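PDB 4MSX: Pre-mRNA-splicing factor SAD1 from Saccharomyces cerevisiae, which promotes assembly of newly synthesized U4 snRNA into the U4/U6 snRNP particle and is required for pre-mRNA splicing. Local coordinates for residues V69-L74 / K238-H243; L74-E79 / F153-T158. One frame throughout, in Å; residues are numbered along the deposited sequence.

Interaction 1: residues V69-L74 / K238-H243; sequences VVREKL and KLFKHH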
loop_
_atom_site.group_PDB
_atom_site.type_symbol
_atom_site.label_atom_id
_atom_site.label_comp_id
_atom_site.label_asym_id
_atom_site.label_seq_id
_atom_site.Cartn_x
_atom_site.Cartn_y
_atom_site.Cartn_z
ATOM N N VAL A 69 -26.664 6.417 -16.971
ATOM C CA VAL A 69 -25.401 5.997 -16.331
ATOM C C VAL A 69 -25.693 5.504 -14.926
ATOM O O VAL A 69 -26.523 6.072 -14.247
ATOM C CB VAL A 69 -24.381 7.162 -16.365
ATOM C CG1 VAL A 69 -23.199 6.910 -15.444
ATOM C CG2 VAL A 69 -23.877 7.304 -17.762
ATOM N N VAL A 70 -25.046 4.410 -14.491
ATOM C CA VAL A 70 -25.286 3.904 -13.147
ATOM C C VAL A 70 -23.916 3.801 -12.410
ATOM O O VAL A 70 -23.177 2.830 -12.560
ATOM C CB VAL A 70 -26.011 2.510 -13.141
ATOM C CG1 VAL A 70 -26.395 2.139 -11.682
ATOM C CG2 VAL A 70 -27.284 2.559 -13.992
ATOM N N ARG A 71 -23.574 4.833 -11.664
ATOM C CA ARG A 71 -22.254 4.891 -11.026
ATOM C C ARG A 71 -21.994 3.697 -10.115
ATOM O O ARG A 71 -20.877 3.195 -10.060
ATOM C CB ARG A 71 -22.104 6.213 -10.274
ATOM C CG ARG A 71 -21.905 7.369 -11.250
ATOM C CD ARG A 71 -21.563 8.675 -10.553
ATOM N NE ARG A 71 -22.601 8.988 -9.580
ATOM C CZ ARG A 71 -22.483 9.920 -8.643
ATOM N NH1 ARG A 71 -21.366 10.633 -8.559
ATOM N NH2 ARG A 71 -23.463 10.103 -7.767
ATOM N N GLU A 72 -23.024 3.227 -9.417
ATOM C CA GLU A 72 -22.864 2.137 -8.473
ATOM C C GLU A 72 -22.357 0.867 -9.165
ATOM O O GLU A 72 -21.881 -0.026 -8.484
ATOM C CB GLU A 72 -24.184 1.829 -7.748
ATOM C CG GLU A 72 -24.713 2.969 -6.833
ATOM C CD GLU A 72 -25.336 4.194 -7.584
ATOM O OE1 GLU A 72 -25.563 4.151 -8.833
ATOM O OE2 GLU A 72 -25.596 5.220 -6.898
ATOM N N LYS A 73 -22.452 0.768 -10.499
ATOM C CA LYS A 73 -22.022 -0.457 -11.159
ATOM C C LYS A 73 -20.586 -0.309 -11.636
ATOM O O LYS A 73 -20.032 -1.225 -12.207
ATOM C CB LYS A 73 -22.966 -0.774 -12.343
ATOM C CG LYS A 73 -24.285 -1.353 -11.806
ATOM C CD LYS A 73 -25.166 -1.892 -12.915
ATOM C CE LYS A 73 -26.557 -2.216 -12.391
ATOM N NZ LYS A 73 -26.497 -2.965 -11.100
ATOM N N LEU A 74 -19.984 0.862 -11.437
ATOM C CA LEU A 74 -18.689 1.130 -12.078
ATOM C C LEU A 74 -17.528 0.800 -11.113
ATOM O O LEU A 74 -17.383 1.447 -10.062
ATOM C CB LEU A 74 -18.592 2.599 -12.479
ATOM C CG LEU A 74 -19.796 3.014 -13.349
ATOM C CD1 LEU A 74 -19.599 4.462 -13.754
ATOM C CD2 LEU A 74 -19.867 2.049 -14.587
ATOM N N LYS A 238 -13.293 10.727 -3.018
ATOM C CA LYS A 238 -14.588 10.556 -3.712
ATOM C C LYS A 238 -14.849 9.112 -4.211
ATOM O O LYS A 238 -15.467 8.896 -5.263
ATOM C CB LYS A 238 -14.613 11.515 -4.918
ATOM C CG LYS A 238 -14.682 12.985 -4.490
ATOM C CD LYS A 238 -14.038 13.960 -5.519
ATOM C CE LYS A 238 -14.486 13.795 -6.948
ATOM N NZ LYS A 238 -14.105 14.990 -7.814
ATOM N N LEU A 239 -14.360 8.124 -3.477
ATOM C CA LEU A 239 -14.536 6.728 -3.895
ATOM C C LEU A 239 -16.017 6.375 -4.043
ATOM O O LEU A 239 -16.817 6.750 -3.211
ATOM C CB LEU A 239 -13.945 5.807 -2.805
ATOM C CG LEU A 239 -12.413 5.855 -2.697
ATOM C CD1 LEU A 239 -11.934 5.026 -1.476
ATOM C CD2 LEU A 239 -11.788 5.320 -3.989
ATOM N N PHE A 240 -16.368 5.547 -5.027
ATOM C CA PHE A 240 -17.755 5.082 -5.114
ATOM C C PHE A 240 -18.077 4.101 -4.010
ATOM O O PHE A 240 -19.175 4.112 -3.465
ATOM C CB PHE A 240 -18.007 4.477 -6.496
ATOM C CG PHE A 240 -18.042 5.523 -7.611
ATOM C CD1 PHE A 240 -17.981 6.886 -7.320
ATOM C CD2 PHE A 240 -18.129 5.123 -8.955
ATOM C CE1 PHE A 240 -18.002 7.857 -8.351
ATOM C CE2 PHE A 240 -18.151 6.078 -9.994
ATOM C CZ PHE A 240 -18.091 7.435 -9.704
ATOM N N LYS A 241 -17.105 3.255 -3.665
ATOM C CA LYS A 241 -17.244 2.407 -2.495
ATOM C C LYS A 241 -15.947 2.494 -1.678
ATOM O O LYS A 241 -14.862 2.603 -2.236
ATOM C CB LYS A 241 -17.533 0.951 -2.879
ATOM C CG LYS A 241 -16.513 0.345 -3.804
ATOM C CD LYS A 241 -17.065 -0.996 -4.391
ATOM C CE LYS A 241 -16.020 -1.717 -5.252
ATOM N NZ LYS A 241 -15.557 -0.873 -6.418
ATOM N N HIS A 242 -16.084 2.411 -0.368
ATOM C CA HIS A 242 -15.006 2.808 0.513
ATOM C C HIS A 242 -13.903 1.721 0.712
ATOM O O HIS A 242 -13.333 1.609 1.799
ATOM C CB HIS A 242 -15.585 3.230 1.879
ATOM C CG HIS A 242 -16.156 2.092 2.657
ATOM N ND1 HIS A 242 -16.689 0.973 2.048
ATOM C CD2 HIS A 242 -16.255 1.875 3.989
ATOM C CE1 HIS A 242 -17.106 0.124 2.972
ATOM N NE2 HIS A 242 -16.850 0.648 4.158
ATOM N N HIS A 243 -13.586 0.973 -0.332
ATOM C CA HIS A 243 -12.506 -0.040 -0.306
ATOM C C HIS A 243 -12.018 -0.311 -1.710
ATOM O O HIS A 243 -12.670 0.070 -2.688
ATOM C CB HIS A 243 -12.951 -1.365 0.333
ATOM C CG HIS A 243 -14.270 -1.869 -0.155
ATOM N ND1 HIS A 243 -14.404 -2.622 -1.302
ATOM C CD2 HIS A 243 -15.510 -1.762 0.372
ATOM C CE1 HIS A 243 -15.674 -2.949 -1.466
ATOM N NE2 HIS A 243 -16.366 -2.431 -0.471
HETATM O O HOH W 1 -17.163 0.827 -7.467
#

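Interaction 2: residues L74-E79 / F153-T158; sequences LDFDSE and FAAYPT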
loop_
_atom_site.group_PDB
_atom_site.type_symbol
_atom_site.label_atom_id
_atom_site.label_comp_id
_atom_site.label_asym_id
_atom_site.label_seq_id
_atom_site.Cartn_x
_atom_site.Cartn_y
_atom_site.Cartn_z
ATOM N N LEU A 74 -19.984 0.862 -11.437
ATOM C CA LEU A 74 -18.689 1.130 -12.078
ATOM C C LEU A 74 -17.528 0.800 -11.113
ATOM O O LEU A 74 -17.383 1.447 -10.062
ATOM C CB LEU A 74 -18.592 2.599 -12.479
ATOM C CG LEU A 74 -19.796 3.014 -13.349
ATOM C CD1 LEU A 74 -19.599 4.462 -13.754
ATOM C CD2 LEU A 74 -19.867 2.049 -14.587
ATOM N N ASP A 75 -16.682 -0.139 -11.501
ATOM C CA ASP A 75 -15.470 -0.487 -10.678
ATOM C C ASP A 75 -14.281 -0.446 -11.618
ATOM O O ASP A 75 -14.263 -1.130 -12.652
ATOM C CB ASP A 75 -15.607 -1.892 -10.072
ATOM C CG ASP A 75 -14.453 -2.237 -9.102
ATOM O OD1 ASP A 75 -13.275 -1.951 -9.423
ATOM O OD2 ASP A 75 -14.729 -2.769 -7.999
ATOM N N PHE A 76 -13.330 0.434 -11.342
ATOM C CA PHE A 76 -12.173 0.572 -12.220
ATOM C C PHE A 76 -10.895 -0.132 -11.671
ATOM O O PHE A 76 -9.796 0.056 -12.169
ATOM C CB PHE A 76 -11.923 2.054 -12.418
ATOM C CG PHE A 76 -13.050 2.724 -13.181
ATOM C CD1 PHE A 76 -13.265 2.390 -14.517
ATOM C CD2 PHE A 76 -13.898 3.625 -12.551
ATOM C CE1 PHE A 76 -14.320 3.006 -15.252
ATOM C CE2 PHE A 76 -14.961 4.241 -13.246
ATOM C CZ PHE A 76 -15.162 3.942 -14.605
ATOM N N ASP A 77 -11.077 -0.952 -10.663
ATOM C CA ASP A 77 -9.960 -1.714 -10.135
ATOM C C ASP A 77 -9.760 -3.058 -10.870
ATOM O O ASP A 77 -8.823 -3.788 -10.578
ATOM C CB ASP A 77 -10.205 -2.004 -8.647
ATOM C CG ASP A 77 -10.228 -0.756 -7.815
ATOM O OD1 ASP A 77 -9.845 0.297 -8.348
ATOM O OD2 ASP A 77 -10.672 -0.815 -6.653
ATOM N N SER A 78 -10.645 -3.396 -11.793
ATOM C CA SER A 78 -10.599 -4.708 -12.438
ATOM C C SER A 78 -9.534 -4.754 -13.535
ATOM O O SER A 78 -9.073 -3.711 -14.026
ATOM C CB SER A 78 -11.974 -5.037 -13.040
ATOM O OG SER A 78 -12.941 -5.189 -12.002
ATOM N N GLU A 79 -9.149 -5.971 -13.919
ATOM C CA GLU A 79 -8.235 -6.167 -15.024
ATOM C C GLU A 79 -8.913 -5.509 -16.272
ATOM O O GLU A 79 -10.080 -5.748 -16.537
ATOM C CB GLU A 79 -8.047 -7.682 -15.310
ATOM C CG GLU A 79 -6.968 -7.954 -16.344
ATOM C CD GLU A 79 -6.752 -9.463 -16.652
ATOM O OE1 GLU A 79 -7.427 -10.345 -16.051
ATOM O OE2 GLU A 79 -5.890 -9.752 -17.528
ATOM N N PHE A 153 -12.882 10.818 -12.491
ATOM C CA PHE A 153 -12.078 10.878 -11.251
ATOM C C PHE A 153 -11.982 9.465 -10.591
ATOM O O PHE A 153 -10.943 9.103 -10.008
ATOM C CB PHE A 153 -12.715 11.821 -10.291
ATOM C CG PHE A 153 -11.833 12.173 -9.106
ATOM C CD1 PHE A 153 -11.716 11.306 -8.026
ATOM C CD2 PHE A 153 -11.149 13.386 -9.083
ATOM C CE1 PHE A 153 -10.926 11.647 -6.911
ATOM C CE2 PHE A 153 -10.344 13.740 -7.951
ATOM C CZ PHE A 153 -10.259 12.873 -6.883
ATOM N N ALA A 154 -13.060 8.675 -10.676
ATOM C CA ALA A 154 -13.054 7.309 -10.152
ATOM C C ALA A 154 -12.034 6.440 -10.886
ATOM O O ALA A 154 -11.435 5.517 -10.283
ATOM C CB ALA A 154 -14.483 6.659 -10.263
ATOM N N ALA A 155 -11.849 6.703 -12.184
ATOM C CA ALA A 155 -10.869 5.968 -12.988
ATOM C C ALA A 155 -9.422 6.464 -12.786
ATOM O O ALA A 155 -8.464 5.683 -12.921
ATOM C CB ALA A 155 -11.232 6.054 -14.509
ATOM N N TYR A 156 -9.264 7.754 -12.470
ATOM C CA TYR A 156 -7.947 8.342 -12.387
ATOM C C TYR A 156 -7.997 9.607 -11.495
ATOM O O TYR A 156 -8.168 10.680 -11.984
ATOM C CB TYR A 156 -7.462 8.667 -13.803
ATOM C CG TYR A 156 -6.047 9.152 -13.842
ATOM C CD1 TYR A 156 -5.001 8.240 -13.873
ATOM C CD2 TYR A 156 -5.736 10.513 -13.831
ATOM C CE1 TYR A 156 -3.683 8.635 -13.895
ATOM C CE2 TYR A 156 -4.378 10.933 -13.842
ATOM C CZ TYR A 156 -3.362 9.967 -13.849
ATOM O OH TYR A 156 -2.022 10.287 -13.892
ATOM N N PRO A 157 -7.947 9.445 -10.165
ATOM C CA PRO A 157 -8.059 10.571 -9.236
ATOM C C PRO A 157 -6.982 11.608 -9.530
ATOM O O PRO A 157 -5.872 11.234 -9.903
ATOM C CB PRO A 157 -7.844 9.928 -7.851
ATOM C CG PRO A 157 -8.338 8.493 -8.056
ATOM C CD PRO A 157 -7.853 8.160 -9.461
ATOM N N THR A 158 -7.347 12.885 -9.401
ATOM C CA THR A 158 -6.436 13.991 -9.683
ATOM C C THR A 158 -6.408 14.906 -8.465
ATOM O O THR A 158 -7.370 14.970 -7.690
ATOM C CB THR A 158 -6.879 14.825 -10.922
ATOM O OG1 THR A 158 -8.279 15.109 -10.818
ATOM C CG2 THR A 158 -6.598 14.062 -12.229
HETATM O O HOH W 2 -8.468 2.989 -12.981
#

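Interaction 1: residues V69-L74 / K238-H243
R71 and F240 carry most of the apolar contact. The aliphatic part of R71 crosses the phenyl group at about a right angle, with CB lying over one face of the ring; farther out, R71 CD reaches F240 CZ at 3.8 Å. A bend at chi3 (-56°) turns the guanidinium away from a stacked position, its plane 67° from that of the ring, and R71 NH1 hydrogen-bonds to S150 OG on helix 146-155. L74 adds a looser apolar touch, its CB 4.3 Å from F240 CE2.

Backbone oxygens meet the ring as well. R71 O, which accepts the 3-10 bond from L74 N, is 3.5 Å from F240 CD2, while L74 O sits at the ring edge, near its plane.

Within the two segments the polar link is a water, which donates to L74 O at 2.7 Å and accepts from K241 NZ at 2.6 Å; K241 NZ also salt-bridges D75 OD2. With an alanine at F240, the R71 methylenes and L74 CB are likely to lose their apolar partner, opening a gap beside the 3-10 turn. This is domain-junction packing: an aromatic of the ubiquitin-specific protease fold against an N-terminal loop of the predicted, degenerate UBP-type zinc finger.

Interaction 2: residues L74-E79 / F153-T158
A155 O, at the C-terminal end of helix 146-155, accepts a 2.7 Å hydrogen bond from a water that also donates, weakly, to F76 O at 3.3 Å. This bridge is the polar connection between the helix end and the 74-79 loop; K233 NZ adds a second weak bond to F76 O.

The rest of the contact is apolar and centres on the F76 ring. A155 CB stands almost squarely over one face, 4.0 Å from the centroid and 10° off the ring normal, a CH-pi contact. F76 CD2 approaches the A154-A155 peptide obliquely, lying 3.7 Å from A155 N, and the same atom is 3.8 Å from A154 CB. The small alanine side chains probably allow the flat ring to settle this close to the helix backbone. With F76 CG anti to its carbonyl carbon (chi1 -66°), the ring is carried toward the helix, where it also touches I151.

The loop itself is shaped by an Asx turn: D77 N donates to D75 OD1 at 2.7 Å, meeting that oxygen nearly along its C-O bond. D77 OD1 forms a salt bridge with K233. Both segments lie within the predicted, degenerate UBP-type zinc finger, whose entry loop here packs on the end of helix 146-155. With no direct hydrogen bond across the two segments, their cohesion probably rests mainly on dispersion and CH-pi attraction, supplemented by the shared water.

Overall arrangement
From the N terminus, the chain first passes through 69-74, whose 3-10 turn leads directly into 74-79, so the two interactions share L74. Interaction 2 closes the shorter loop, bringing 74-79 against the end of helix 146-155, with the five-stranded antiparallel sheet and the zinc site lying between them in sequence. Interaction 1 closes the longer one, which contains the whole of interaction 2 and ends beyond helix 222-234. Their centres are about 9 Å apart, and a charged pair and the packing of F240 on A154 bring them together. Interaction 2 lies within the predicted zinc finger, whereas interaction 1 ties that region to the ubiquitin-specific protease fold.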